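Local coordinates for putative hemoglobin-like oxygen-binding protein (Pseudoalteromonas haloplanktis, PDB 4UUR), which probably binds oxygen reversibly at its heme iron, as a group II truncated hemoglobin from a cold-adapted Antarctic marine bacterium, at residues 37-42 with 64-69; 71-76 with 132-137. One frame throughout, in Å; residues are numbered along the deposited sequence.

Interaction 1 of 2, residues 37-42 with 64-69; sequences IANRFY and RIRQVF. With HEM (protoporphyrin IX containing Fe), chain C.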
ATOM      1  N   ILE A  37       1.252  -7.057   5.752  1.00 33.53           N
ATOM      2  CA  ILE A  37       0.375  -6.242   4.902  1.00 32.97           C
ATOM      3  C   ILE A  37       0.939  -6.007   3.473  1.00 32.54           C
ATOM      4  O   ILE A  37       0.227  -6.123   2.438  1.00 30.62           O
ATOM      5  CB  ILE A  37       0.056  -4.904   5.585  1.00 33.29           C
ATOM      6  CG1 ILE A  37      -0.849  -5.186   6.785  1.00 37.26           C
ATOM      7  CG2 ILE A  37      -0.595  -3.898   4.621  1.00 29.02           C
ATOM      8  CD1 ILE A  37      -1.190  -3.968   7.618  1.00 39.07           C
ATOM      9  N   ALA A  38       2.212  -5.665   3.427  1.00 29.86           N
ATOM     10  CA  ALA A  38       2.880  -5.381   2.183  1.00 30.18           C
ATOM     11  C   ALA A  38       2.862  -6.632   1.312  1.00 30.67           C
ATOM     12  O   ALA A  38       2.549  -6.588   0.114  1.00 30.08           O
ATOM     13  CB  ALA A  38       4.317  -4.943   2.470  1.00 30.73           C
ATOM     14  N   ASN A  39       3.187  -7.766   1.923  1.00 27.66           N
ATOM     15  CA  ASN A  39       3.254  -8.983   1.194  1.00 27.70           C
ATOM     16  C   ASN A  39       1.937  -9.522   0.772  1.00 26.04           C
ATOM     17  O   ASN A  39       1.853 -10.025  -0.315  1.00 26.99           O
ATOM     18  CB  ASN A  39       4.078 -10.048   1.911  1.00 29.01           C
ATOM     19  CG  ASN A  39       5.559  -9.808   1.740  1.00 30.83           C
ATOM     20  OD1 ASN A  39       6.067  -9.691   0.633  1.00 32.35           O
ATOM     21  ND2 ASN A  39       6.231  -9.637   2.822  1.00 35.63           N
ATOM     22  N   ARG A  40       0.942  -9.463   1.631  1.00 25.26           N
ATOM     23  CA  ARG A  40      -0.420  -9.900   1.307  1.00 25.70           C
ATOM     24  C   ARG A  40      -0.999  -9.063   0.158  1.00 25.81           C
ATOM     25  O   ARG A  40      -1.655  -9.596  -0.736  1.00 25.75           O
ATOM     26  CB  ARG A  40      -1.303  -9.695   2.513  1.00 28.36           C
ATOM     27  CG  ARG A  40      -2.802  -9.958   2.294  1.00 31.79           C
ATOM     28  CD  ARG A  40      -3.144 -11.423   2.332  1.00 29.56           C
ATOM     29  NE  ARG A  40      -3.074 -11.898   3.704  1.00 29.08           N
ATOM     30  CZ  ARG A  40      -3.312 -13.147   4.088  1.00 29.88           C
ATOM     31  NH1 ARG A  40      -3.620 -14.114   3.229  1.00 32.54           N
ATOM     32  NH2 ARG A  40      -3.259 -13.430   5.358  1.00 30.47           N
ATOM     33  N   PHE A  41      -0.755  -7.755   0.200  1.00 24.66           N
ATOM     34  CA  PHE A  41      -1.193  -6.817  -0.839  1.00 25.98           C
ATOM     35  C   PHE A  41      -0.740  -7.274  -2.226  1.00 25.84           C
ATOM     36  O   PHE A  41      -1.551  -7.404  -3.129  1.00 27.40           O
ATOM     37  CB  PHE A  41      -0.643  -5.396  -0.538  1.00 25.44           C
ATOM     38  CG  PHE A  41      -1.016  -4.366  -1.566  1.00 27.75           C
ATOM     39  CD1 PHE A  41      -2.334  -3.987  -1.756  1.00 29.36           C
ATOM     40  CD2 PHE A  41      -0.066  -3.813  -2.375  1.00 32.03           C
ATOM     41  CE1 PHE A  41      -2.674  -3.066  -2.721  1.00 29.16           C
ATOM     42  CE2 PHE A  41      -0.397  -2.869  -3.315  1.00 30.98           C
ATOM     43  CZ  PHE A  41      -1.700  -2.482  -3.476  1.00 30.02           C
ATOM     44  N   TYR A  42       0.557  -7.529  -2.380  1.00 24.32           N
ATOM     45  CA  TYR A  42       1.112  -7.943  -3.664  1.00 24.41           C
ATOM     46  C   TYR A  42       0.734  -9.381  -3.981  1.00 25.51           C
ATOM     47  O   TYR A  42       0.568  -9.750  -5.142  1.00 26.19           O
ATOM     48  CB  TYR A  42       2.648  -7.739  -3.632  1.00 24.77           C
ATOM     49  CG  TYR A  42       3.008  -6.245  -3.701  1.00 24.04           C
ATOM     50  CD1 TYR A  42       2.666  -5.490  -4.819  1.00 22.84           C
ATOM     51  CD2 TYR A  42       3.623  -5.605  -2.658  1.00 25.17           C
ATOM     52  CE1 TYR A  42       2.911  -4.119  -4.883  1.00 25.71           C
ATOM     53  CE2 TYR A  42       3.928  -4.245  -2.716  1.00 26.94           C
ATOM     54  CZ  TYR A  42       3.560  -3.492  -3.842  1.00 28.40           C
ATOM     55  OH  TYR A  42       3.815  -2.132  -3.934  1.00 30.64           O
ATOM     56  N   ARG A  64      11.847  -6.206  -4.918  1.00 36.18           N
ATOM     57  CA  ARG A  64      12.244  -4.871  -4.457  1.00 38.99           C
ATOM     58  C   ARG A  64      11.042  -4.028  -4.027  1.00 39.64           C
ATOM     59  O   ARG A  64      11.143  -3.343  -2.991  1.00 39.32           O
ATOM     60  CB  ARG A  64      13.101  -4.150  -5.529  1.00 42.10           C
ATOM     61  CG  ARG A  64      12.924  -2.647  -5.729  1.00 48.83           C
ATOM     62  CD  ARG A  64      13.882  -1.799  -4.888  1.00 62.15           C
ATOM     63  NE  ARG A  64      14.340  -0.513  -5.484  1.00 65.93           N
ATOM     64  CZ  ARG A  64      13.654   0.305  -6.297  1.00 66.54           C
ATOM     65  NH1 ARG A  64      12.409   0.058  -6.689  1.00 66.83           N
ATOM     66  NH2 ARG A  64      14.234   1.414  -6.725  1.00 66.94           N
ATOM     67  N   ILE A  65       9.948  -4.036  -4.818  1.00 30.45           N
ATOM     68  CA  ILE A  65       8.781  -3.223  -4.472  1.00 32.44           C
ATOM     69  C   ILE A  65       8.064  -3.764  -3.215  1.00 30.99           C
ATOM     70  O   ILE A  65       7.501  -2.988  -2.440  1.00 29.01           O
ATOM     71  CB  ILE A  65       7.794  -3.083  -5.665  1.00 32.82           C
ATOM     72  CG1 ILE A  65       6.695  -2.096  -5.357  1.00 31.73           C
ATOM     73  CG2 ILE A  65       7.122  -4.407  -5.996  1.00 33.10           C
ATOM     74  CD1 ILE A  65       7.198  -0.724  -5.025  1.00 35.58           C
ATOM     75  N   ARG A  66       8.068  -5.091  -3.025  1.00 29.92           N
ATOM     76  CA  ARG A  66       7.587  -5.647  -1.778  1.00 30.34           C
ATOM     77  C   ARG A  66       8.331  -4.996  -0.579  1.00 31.33           C
ATOM     78  O   ARG A  66       7.690  -4.506   0.377  1.00 26.96           O
ATOM     79  CB  ARG A  66       7.768  -7.146  -1.745  1.00 29.08           C
ATOM     80  CG  ARG A  66       6.742  -7.889  -2.554  1.00 29.25           C
ATOM     81  CD  ARG A  66       7.046  -9.387  -2.540  1.00 26.30           C
ATOM     82  NE  ARG A  66       6.079 -10.160  -3.316  1.00 24.88           N
ATOM     83  CZ  ARG A  66       4.883 -10.608  -2.888  1.00 25.54           C
ATOM     84  NH1 ARG A  66       4.433 -10.396  -1.662  1.00 25.45           N
ATOM     85  NH2 ARG A  66       4.125 -11.291  -3.693  1.00 22.92           N
ATOM     86  N   GLN A  67       9.661  -4.992  -0.668  1.00 32.13           N
ATOM     87  CA  GLN A  67      10.548  -4.465   0.366  1.00 34.11           C
ATOM     88  C   GLN A  67      10.364  -2.954   0.519  1.00 32.92           C
ATOM     89  O   GLN A  67      10.182  -2.439   1.615  1.00 31.15           O
ATOM     90  CB  GLN A  67      11.997  -4.812   0.014  1.00 39.93           C
ATOM     91  CG  GLN A  67      13.097  -4.180   0.875  1.00 44.10           C
ATOM     92  CD  GLN A  67      12.981  -4.524   2.348  1.00 52.83           C
ATOM     93  OE1 GLN A  67      12.764  -5.689   2.732  1.00 56.22           O
ATOM     94  NE2 GLN A  67      13.115  -3.508   3.192  1.00 53.66           N
ATOM     95  N   VAL A  68      10.367  -2.235  -0.591  1.00 34.65           N
ATOM     96  CA  VAL A  68      10.183  -0.778  -0.543  1.00 32.51           C
ATOM     97  C   VAL A  68       8.849  -0.399   0.059  1.00 33.02           C
ATOM     98  O   VAL A  68       8.793   0.456   0.925  1.00 33.68           O
ATOM     99  CB  VAL A  68      10.327  -0.142  -1.935  1.00 34.20           C
ATOM    100  CG1 VAL A  68       9.889   1.315  -1.930  1.00 31.80           C
ATOM    101  CG2 VAL A  68      11.779  -0.220  -2.372  1.00 37.13           C
ATOM    102  N   PHE A  69       7.757  -1.018  -0.401  1.00 36.97           N
ATOM    103  CA  PHE A  69       6.428  -0.705   0.146  1.00 33.12           C
ATOM    104  C   PHE A  69       6.409  -0.974   1.645  1.00 33.23           C
ATOM    105  O   PHE A  69       5.826  -0.207   2.380  1.00 32.65           O
ATOM    106  CB  PHE A  69       5.345  -1.540  -0.529  1.00 33.21           C
ATOM    107  CG  PHE A  69       3.940  -1.130  -0.176  1.00 29.69           C
ATOM    108  CD1 PHE A  69       3.511   0.165  -0.341  1.00 32.03           C
ATOM    109  CD2 PHE A  69       3.035  -2.049   0.246  1.00 30.70           C
ATOM    110  CE1 PHE A  69       2.220   0.557  -0.020  1.00 29.00           C
ATOM    111  CE2 PHE A  69       1.733  -1.714   0.501  1.00 28.35           C
ATOM    112  CZ  PHE A  69       1.319  -0.401   0.380  1.00 29.89           C
TER
HETATM  113  CHA HEM C 700       5.413   2.548  -6.494  1.00 26.41           C
HETATM  114  CHB HEM C 700       1.204   2.042  -8.891  1.00 23.80           C
HETATM  115  CHC HEM C 700      -1.039   4.058  -5.084  1.00 25.84           C
HETATM  116  CHD HEM C 700       2.961   3.586  -2.519  1.00 28.42           C
HETATM  117  C1A HEM C 700       4.479   2.267  -7.474  1.00 26.76           C
HETATM  118  C2A HEM C 700       4.774   1.721  -8.725  1.00 25.64           C
HETATM  119  C3A HEM C 700       3.590   1.560  -9.381  1.00 26.37           C
HETATM  120  C4A HEM C 700       2.540   2.025  -8.554  1.00 26.53           C
HETATM  121  CMA HEM C 700       3.407   0.994 -10.783  1.00 27.86           C
HETATM  122  CAA HEM C 700       6.135   1.365  -9.288  1.00 27.61           C
HETATM  123  CBA HEM C 700       6.907   0.382  -8.408  1.00 35.54           C
HETATM  124  CGA HEM C 700       7.831  -0.562  -9.149  1.00 36.29           C
HETATM  125  O1A HEM C 700       7.464  -1.466  -9.928  1.00 38.57           O
HETATM  126  O2A HEM C 700       9.044  -0.449  -8.907  1.00 47.68           O
HETATM  127  C1B HEM C 700       0.224   2.598  -8.053  1.00 25.44           C
HETATM  128  C2B HEM C 700      -1.121   2.869  -8.449  1.00 26.36           C
HETATM  129  C3B HEM C 700      -1.752   3.450  -7.379  1.00 27.60           C
HETATM  130  C4B HEM C 700      -0.724   3.569  -6.349  1.00 26.11           C
HETATM  131  CMB HEM C 700      -1.690   2.485  -9.804  1.00 28.92           C
HETATM  132  CAB HEM C 700      -3.110   3.999  -7.070  1.00 31.21           C
HETATM  133  CBB HEM C 700      -4.002   4.173  -7.990  1.00 37.94           C
HETATM  134  C1C HEM C 700      -0.184   4.029  -3.990  1.00 27.84           C
HETATM  135  C2C HEM C 700      -0.514   4.322  -2.656  1.00 30.31           C
HETATM  136  C3C HEM C 700       0.653   4.206  -1.941  1.00 31.69           C
HETATM  137  C4C HEM C 700       1.662   3.798  -2.845  1.00 30.69           C
HETATM  138  CMC HEM C 700      -1.896   4.740  -2.173  1.00 33.11           C
HETATM  139  CAC HEM C 700       0.914   4.358  -0.492  1.00 39.33           C
HETATM  140  CBC HEM C 700      -0.065   4.490   0.396  1.00 41.60           C
HETATM  141  C1D HEM C 700       3.914   3.315  -3.451  1.00 27.67           C
HETATM  142  C2D HEM C 700       5.325   3.288  -3.076  1.00 28.09           C
HETATM  143  C3D HEM C 700       5.992   3.000  -4.173  1.00 30.93           C
HETATM  144  C4D HEM C 700       4.994   2.867  -5.223  1.00 28.38           C
HETATM  145  CMD HEM C 700       5.962   3.545  -1.739  1.00 30.61           C
HETATM  146  CAD HEM C 700       7.502   2.914  -4.313  1.00 35.44           C
HETATM  147  CBD HEM C 700       7.934   4.288  -4.833  1.00 41.73           C
HETATM  148  CGD HEM C 700       9.450   4.469  -4.965  1.00 51.80           C
HETATM  149  O1D HEM C 700      10.246   3.528  -4.821  1.00 52.81           O
HETATM  150  O2D HEM C 700       9.957   5.578  -5.229  1.00 54.82           O
HETATM  151  NA  HEM C 700       3.090   2.405  -7.371  1.00 26.29           N
HETATM  152  NB  HEM C 700       0.381   3.028  -6.817  1.00 26.02           N
HETATM  153  NC  HEM C 700       1.110   3.690  -4.064  1.00 26.31           N
HETATM  154  ND  HEM C 700       3.749   3.009  -4.718  1.00 27.03           N
HETATM  155 FE   HEM C 700       2.154   3.030  -5.717  1.00 28.06          FE
HETATM  156  O   HOH W   1       1.862   0.929  -5.161  1.00 23.31           O
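Arg-66 reaches from helix 63-76 to grip Asn-39 twice through one nitrogen. Its NH1 lies 2.9 Å from the side-chain OD1 of Asn-39, with an N-H...O angle of 154°, and the same NH1 stands 2.9 Å from the backbone O of Asn-39 in a more bent bond. Each oxygen offers an in-plane lone pair, and the amide lies nearly coplanar with the guanidinium. The arginine chain, extended from CG to NE, carries the group to helix 31-45 until one guanidinium face is covered by Tyr-42, whose CB sits 3.7 Å from Arg-66 CZ.

The Tyr-42 ring is wedged in turn: Ile-65 CG2 lies over one face, Phe-41 CD2 over the other. Its edge points toward the face of Phe-69, an offset edge-to-face pair with planes 78° apart. The hydroxyl packs tightly, Tyr-42 OH lying 3.2 Å from Ile-65 CG1. Ala-38 CB lies 3.9 Å from Phe-69 CD2, where the small side chain lets the backbones come close.

Farther out, NH2 of Arg-66 forms a salt bridge with Asp-43, its strongest polar partner, while Phe-41 meets Trp-109 and Phe-69 touches Met-113 on helix 103-120. A leucine in place of Arg-66 would probably leave Asp-43 without its charged mate and the Asn-39 amide less firmly held, with a weak bond to Leu-35 O remaining.

The cluster borders the heme: Ile-65 CD1 is 3.6 Å from heme CBA, and Tyr-42 OH is 3.8 Å from the iron-bound water 1, too far for a hydrogen bond. Two helices running in roughly opposite directions, steeply inclined to each other (139°), and bringing the tyrosine hydroxyl toward that water and the phenylalanine to the heme margin, are typical of the distal side of a truncated globin, where its B and E helices pair.

Interaction 2 of 2, residues 71-76 with 132-137; sequences EFLSGW and QSFGQL. With HEM (protoporphyrin IX containing Fe), chain C.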
ATOM      1  N   GLU A  71       9.026  -0.828   3.782  1.00 41.56           N
ATOM      2  CA  GLU A  71       9.780   0.299   4.303  1.00 39.36           C
ATOM      3  C   GLU A  71       8.890   1.488   4.417  1.00 37.68           C
ATOM      4  O   GLU A  71       8.939   2.192   5.415  1.00 39.05           O
ATOM      5  CB  GLU A  71      10.976   0.636   3.399  1.00 39.90           C
ATOM      6  CG  GLU A  71      12.178  -0.263   3.612  1.00 42.05           C
ATOM      7  CD  GLU A  71      13.075  -0.398   2.382  1.00 45.26           C
ATOM      8  OE1 GLU A  71      13.152   0.482   1.479  1.00 50.57           O
ATOM      9  OE2 GLU A  71      13.715  -1.445   2.303  1.00 54.68           O
ATOM     10  N   PHE A  72       8.037   1.711   3.418  1.00 38.64           N
ATOM     11  CA  PHE A  72       7.127   2.872   3.493  1.00 41.27           C
ATOM     12  C   PHE A  72       6.123   2.729   4.601  1.00 42.15           C
ATOM     13  O   PHE A  72       5.928   3.669   5.388  1.00 48.36           O
ATOM     14  CB  PHE A  72       6.411   3.138   2.188  1.00 37.94           C
ATOM     15  CG  PHE A  72       5.288   4.111   2.310  1.00 38.80           C
ATOM     16  CD1 PHE A  72       5.532   5.484   2.348  1.00 40.19           C
ATOM     17  CD2 PHE A  72       3.961   3.654   2.365  1.00 39.99           C
ATOM     18  CE1 PHE A  72       4.468   6.381   2.446  1.00 39.46           C
ATOM     19  CE2 PHE A  72       2.910   4.526   2.449  1.00 37.60           C
ATOM     20  CZ  PHE A  72       3.157   5.896   2.490  1.00 39.52           C
ATOM     21  N   LEU A  73       5.515   1.547   4.669  1.00 42.67           N
ATOM     22  CA  LEU A  73       4.501   1.241   5.698  1.00 40.17           C
ATOM     23  C   LEU A  73       5.062   1.339   7.117  1.00 36.18           C
ATOM     24  O   LEU A  73       4.394   1.842   7.983  1.00 35.29           O
ATOM     25  CB  LEU A  73       3.864  -0.143   5.487  1.00 37.41           C
ATOM     26  CG  LEU A  73       2.910  -0.222   4.316  1.00 35.59           C
ATOM     27  CD1 LEU A  73       2.322  -1.627   4.216  1.00 40.25           C
ATOM     28  CD2 LEU A  73       1.838   0.833   4.433  1.00 35.04           C
ATOM     29  N   SER A  74       6.277   0.873   7.359  1.00 38.10           N
ATOM     30  CA  SER A  74       6.818   1.020   8.699  1.00 41.38           C
ATOM     31  C   SER A  74       6.742   2.473   9.228  1.00 42.78           C
ATOM     32  O   SER A  74       6.323   2.681  10.344  1.00 48.34           O
ATOM     33  CB  SER A  74       8.236   0.518   8.806  1.00 43.54           C
ATOM     34  OG  SER A  74       8.786   0.982  10.046  1.00 49.13           O
ATOM     35  N   GLY A  75       7.094   3.476   8.435  1.00 39.79           N
ATOM     36  CA  GLY A  75       6.973   4.840   8.898  1.00 40.33           C
ATOM     37  C   GLY A  75       5.591   5.440   8.793  1.00 39.95           C
ATOM     38  O   GLY A  75       5.147   6.150   9.671  1.00 41.00           O
ATOM     39  N   TRP A  76       4.883   5.174   7.709  1.00 40.61           N
ATOM     40  CA  TRP A  76       3.519   5.697   7.582  1.00 40.61           C
ATOM     41  C   TRP A  76       2.596   5.242   8.729  1.00 42.55           C
ATOM     42  O   TRP A  76       1.576   5.882   8.994  1.00 41.96           O
ATOM     43  CB  TRP A  76       2.930   5.246   6.263  1.00 37.21           C
ATOM     44  CG  TRP A  76       1.691   5.897   5.909  1.00 37.63           C
ATOM     45  CD1 TRP A  76       1.549   7.160   5.464  1.00 40.93           C
ATOM     46  CD2 TRP A  76       0.382   5.295   5.856  1.00 38.25           C
ATOM     47  NE1 TRP A  76       0.223   7.410   5.157  1.00 37.46           N
ATOM     48  CE2 TRP A  76      -0.511   6.281   5.412  1.00 37.23           C
ATOM     49  CE3 TRP A  76      -0.112   4.013   6.148  1.00 39.30           C
ATOM     50  CZ2 TRP A  76      -1.881   6.032   5.237  1.00 39.38           C
ATOM     51  CZ3 TRP A  76      -1.459   3.769   6.002  1.00 36.86           C
ATOM     52  CH2 TRP A  76      -2.332   4.770   5.539  1.00 40.94           C
ATOM     53  N   GLN A 132      -9.878   4.185   5.037  1.00 50.59           N
ATOM     54  CA  GLN A 132     -10.239   5.551   4.632  1.00 46.27           C
ATOM     55  C   GLN A 132      -8.976   6.292   4.296  1.00 39.13           C
ATOM     56  O   GLN A 132      -8.914   6.893   3.250  1.00 36.36           O
ATOM     57  CB  GLN A 132     -11.030   6.295   5.728  1.00 48.49           C
ATOM     58  CG  GLN A 132     -12.459   5.769   5.892  1.00 56.30           C
ATOM     59  CD  GLN A 132     -13.248   5.850   4.585  1.00 58.27           C
ATOM     60  OE1 GLN A 132     -13.165   6.844   3.879  1.00 64.51           O
ATOM     61  NE2 GLN A 132     -13.985   4.790   4.244  1.00 60.94           N
ATOM     62  N   SER A 133      -7.955   6.190   5.146  1.00 36.81           N
ATOM     63  CA  SER A 133      -6.718   6.932   4.923  1.00 37.21           C
ATOM     64  C   SER A 133      -5.887   6.484   3.671  1.00 40.44           C
ATOM     65  O   SER A 133      -5.348   7.322   2.912  1.00 36.05           O
ATOM     66  CB  SER A 133      -5.898   6.982   6.190  1.00 39.14           C
ATOM     67  OG  SER A 133      -5.443   5.711   6.573  1.00 52.19           O
ATOM     68  N   PHE A 134      -5.833   5.175   3.425  1.00 38.88           N
ATOM     69  CA  PHE A 134      -5.380   4.649   2.117  1.00 36.53           C
ATOM     70  C   PHE A 134      -6.274   5.137   0.974  1.00 34.20           C
ATOM     71  O   PHE A 134      -5.774   5.527  -0.066  1.00 36.00           O
ATOM     72  CB  PHE A 134      -5.368   3.089   2.057  1.00 34.84           C
ATOM     73  CG  PHE A 134      -4.181   2.446   2.742  1.00 30.95           C
ATOM     74  CD1 PHE A 134      -2.898   2.606   2.233  1.00 31.40           C
ATOM     75  CD2 PHE A 134      -4.350   1.649   3.851  1.00 27.20           C
ATOM     76  CE1 PHE A 134      -1.808   2.019   2.854  1.00 31.33           C
ATOM     77  CE2 PHE A 134      -3.262   1.077   4.483  1.00 29.93           C
ATOM     78  CZ  PHE A 134      -1.990   1.236   3.987  1.00 29.86           C
ATOM     79  N   GLY A 135      -7.583   5.025   1.138  1.00 35.12           N
ATOM     80  CA  GLY A 135      -8.551   5.472   0.123  1.00 39.88           C
ATOM     81  C   GLY A 135      -8.285   6.907  -0.354  1.00 42.25           C
ATOM     82  O   GLY A 135      -8.406   7.215  -1.537  1.00 42.18           O
ATOM     83  N   GLN A 136      -7.904   7.764   0.569  1.00 45.19           N
ATOM     84  CA  GLN A 136      -7.598   9.149   0.243  1.00 52.91           C
ATOM     85  C   GLN A 136      -6.265   9.286  -0.503  1.00 47.83           C
ATOM     86  O   GLN A 136      -6.228   9.898  -1.562  1.00 52.85           O
ATOM     87  CB  GLN A 136      -7.592  10.019   1.513  1.00 55.10           C
ATOM     88  CG  GLN A 136      -8.942  10.642   1.814  1.00 60.00           C
ATOM     89  CD  GLN A 136      -9.026  11.279   3.185  1.00 66.15           C
ATOM     90  OE1 GLN A 136      -8.073  11.263   3.972  1.00 68.58           O
ATOM     91  NE2 GLN A 136     -10.181  11.850   3.481  1.00 73.77           N
ATOM     92  N   LEU A 137      -5.189   8.741   0.066  1.00 42.02           N
ATOM     93  CA  LEU A 137      -3.904   8.643  -0.630  1.00 40.82           C
ATOM     94  C   LEU A 137      -4.027   8.126  -2.063  1.00 38.30           C
ATOM     95  O   LEU A 137      -3.522   8.757  -2.983  1.00 38.13           O
ATOM     96  CB  LEU A 137      -2.928   7.776   0.145  1.00 41.30           C
ATOM     97  CG  LEU A 137      -1.993   8.594   1.006  1.00 46.82           C
ATOM     98  CD1 LEU A 137      -0.982   7.672   1.696  1.00 45.66           C
ATOM     99  CD2 LEU A 137      -1.289   9.642   0.142  1.00 47.04           C
TER
HETATM  100  CHA HEM C 700       5.413   2.548  -6.494  1.00 26.41           C
HETATM  101  CHB HEM C 700       1.204   2.042  -8.891  1.00 23.80           C
HETATM  102  CHC HEM C 700      -1.039   4.058  -5.084  1.00 25.84           C
HETATM  103  CHD HEM C 700       2.961   3.586  -2.519  1.00 28.42           C
HETATM  104  C1A HEM C 700       4.479   2.267  -7.474  1.00 26.76           C
HETATM  105  C2A HEM C 700       4.774   1.721  -8.725  1.00 25.64           C
HETATM  106  C3A HEM C 700       3.590   1.560  -9.381  1.00 26.37           C
HETATM  107  C4A HEM C 700       2.540   2.025  -8.554  1.00 26.53           C
HETATM  108  CMA HEM C 700       3.407   0.994 -10.783  1.00 27.86           C
HETATM  109  CAA HEM C 700       6.135   1.365  -9.288  1.00 27.61           C
HETATM  110  CBA HEM C 700       6.907   0.382  -8.408  1.00 35.54           C
HETATM  111  CGA HEM C 700       7.831  -0.562  -9.149  1.00 36.29           C
HETATM  112  O1A HEM C 700       7.464  -1.466  -9.928  1.00 38.57           O
HETATM  113  O2A HEM C 700       9.044  -0.449  -8.907  1.00 47.68           O
HETATM  114  C1B HEM C 700       0.224   2.598  -8.053  1.00 25.44           C
HETATM  115  C2B HEM C 700      -1.121   2.869  -8.449  1.00 26.36           C
HETATM  116  C3B HEM C 700      -1.752   3.450  -7.379  1.00 27.60           C
HETATM  117  C4B HEM C 700      -0.724   3.569  -6.349  1.00 26.11           C
HETATM  118  CMB HEM C 700      -1.690   2.485  -9.804  1.00 28.92           C
HETATM  119  CAB HEM C 700      -3.110   3.999  -7.070  1.00 31.21           C
HETATM  120  CBB HEM C 700      -4.002   4.173  -7.990  1.00 37.94           C
HETATM  121  C1C HEM C 700      -0.184   4.029  -3.990  1.00 27.84           C
HETATM  122  C2C HEM C 700      -0.514   4.322  -2.656  1.00 30.31           C
HETATM  123  C3C HEM C 700       0.653   4.206  -1.941  1.00 31.69           C
HETATM  124  C4C HEM C 700       1.662   3.798  -2.845  1.00 30.69           C
HETATM  125  CMC HEM C 700      -1.896   4.740  -2.173  1.00 33.11           C
HETATM  126  CAC HEM C 700       0.914   4.358  -0.492  1.00 39.33           C
HETATM  127  CBC HEM C 700      -0.065   4.490   0.396  1.00 41.60           C
HETATM  128  C1D HEM C 700       3.914   3.315  -3.451  1.00 27.67           C
HETATM  129  C2D HEM C 700       5.325   3.288  -3.076  1.00 28.09           C
HETATM  130  C3D HEM C 700       5.992   3.000  -4.173  1.00 30.93           C
HETATM  131  C4D HEM C 700       4.994   2.867  -5.223  1.00 28.38           C
HETATM  132  CMD HEM C 700       5.962   3.545  -1.739  1.00 30.61           C
HETATM  133  CAD HEM C 700       7.502   2.914  -4.313  1.00 35.44           C
HETATM  134  CBD HEM C 700       7.934   4.288  -4.833  1.00 41.73           C
HETATM  135  CGD HEM C 700       9.450   4.469  -4.965  1.00 51.80           C
HETATM  136  O1D HEM C 700      10.246   3.528  -4.821  1.00 52.81           O
HETATM  137  O2D HEM C 700       9.957   5.578  -5.229  1.00 54.82           O
HETATM  138  NA  HEM C 700       3.090   2.405  -7.371  1.00 26.29           N
HETATM  139  NB  HEM C 700       0.381   3.028  -6.817  1.00 26.02           N
HETATM  140  NC  HEM C 700       1.110   3.690  -4.064  1.00 26.31           N
HETATM  141  ND  HEM C 700       3.749   3.009  -4.718  1.00 27.03           N
HETATM  142 FE   HEM C 700       2.154   3.030  -5.717  1.00 28.06          FE
HETATM  143  O   HOH W   1       1.862   0.929  -5.161  1.00 23.31           O
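Between the two layers of the 2-on-2 globin sandwich, where the E helix faces the H helix, Trp-76 meets Phe-134. The axes of the two short segments stay 14.2 Å apart, so long side chains must span the gap. Trp-76 sends its six-membered ring over one face of Phe-134, toward the rim of that ring, and the approach of CZ3 to Phe-134 CZ is close at 3.3 Å. The planes are inclined at 41°, an oblique meeting of the two rings. With CG anti to the backbone N (chi1 -169°), the indole is swung out toward the opposing helix.

Leu-73 takes up the edge of the phenylalanine, its CD2 lying in the ring plane 3.9 Å from Phe-134 CZ. Heme CBC, a vinyl carbon, lies near the same ring plane, but at the CD1 part of the rim. Leu-137 bridges protein and cofactor with a single methyl: CD1 is 3.7 Å from Trp-76 NE1 and 3.6 Å from heme CBC. Phe-72 approaches the same vinyl group from the E helix, with CE2 3.6 Å from heme CAC. At the outer margin, Ser-133 OG touches Trp-76 CH2 at 3.4 Å; this hydroxyl is hydrogen-bonded to the carbonyls of Gly-129 and Leu-130 within its own helix. No hydrogen bond crosses the contact.

Met-110, Met-113 and Leu-117 of helix 103-120 pack against Phe-134, while Leu-92 touches both Phe-72 and Leu-137. Aromatic and aliphatic groups converging on a vinyl substituent from both layers are characteristic of the apolar inner end of a globin heme pocket.

Overall arrangement
Helix 63-76 serves both contacts in series: its first part pairs with helix 31-45 in interaction 1, its last part faces helix 124-141 in interaction 2. The two meet where Ile-37 CG2 packs on Leu-73 CD1 at 3.7 Å, their centres about 12 Å apart. Interaction 1 joins helices within one layer at close range; it is largely buried, yet carries an arginine-asparagine clasp at its partly exposed margin. Interaction 2 spans the layers at greater distance, is partly buried, and relies on apolar and aromatic packing. Both reach the heme, the former near the iron-bound water and a propionate, the latter at a vinyl group.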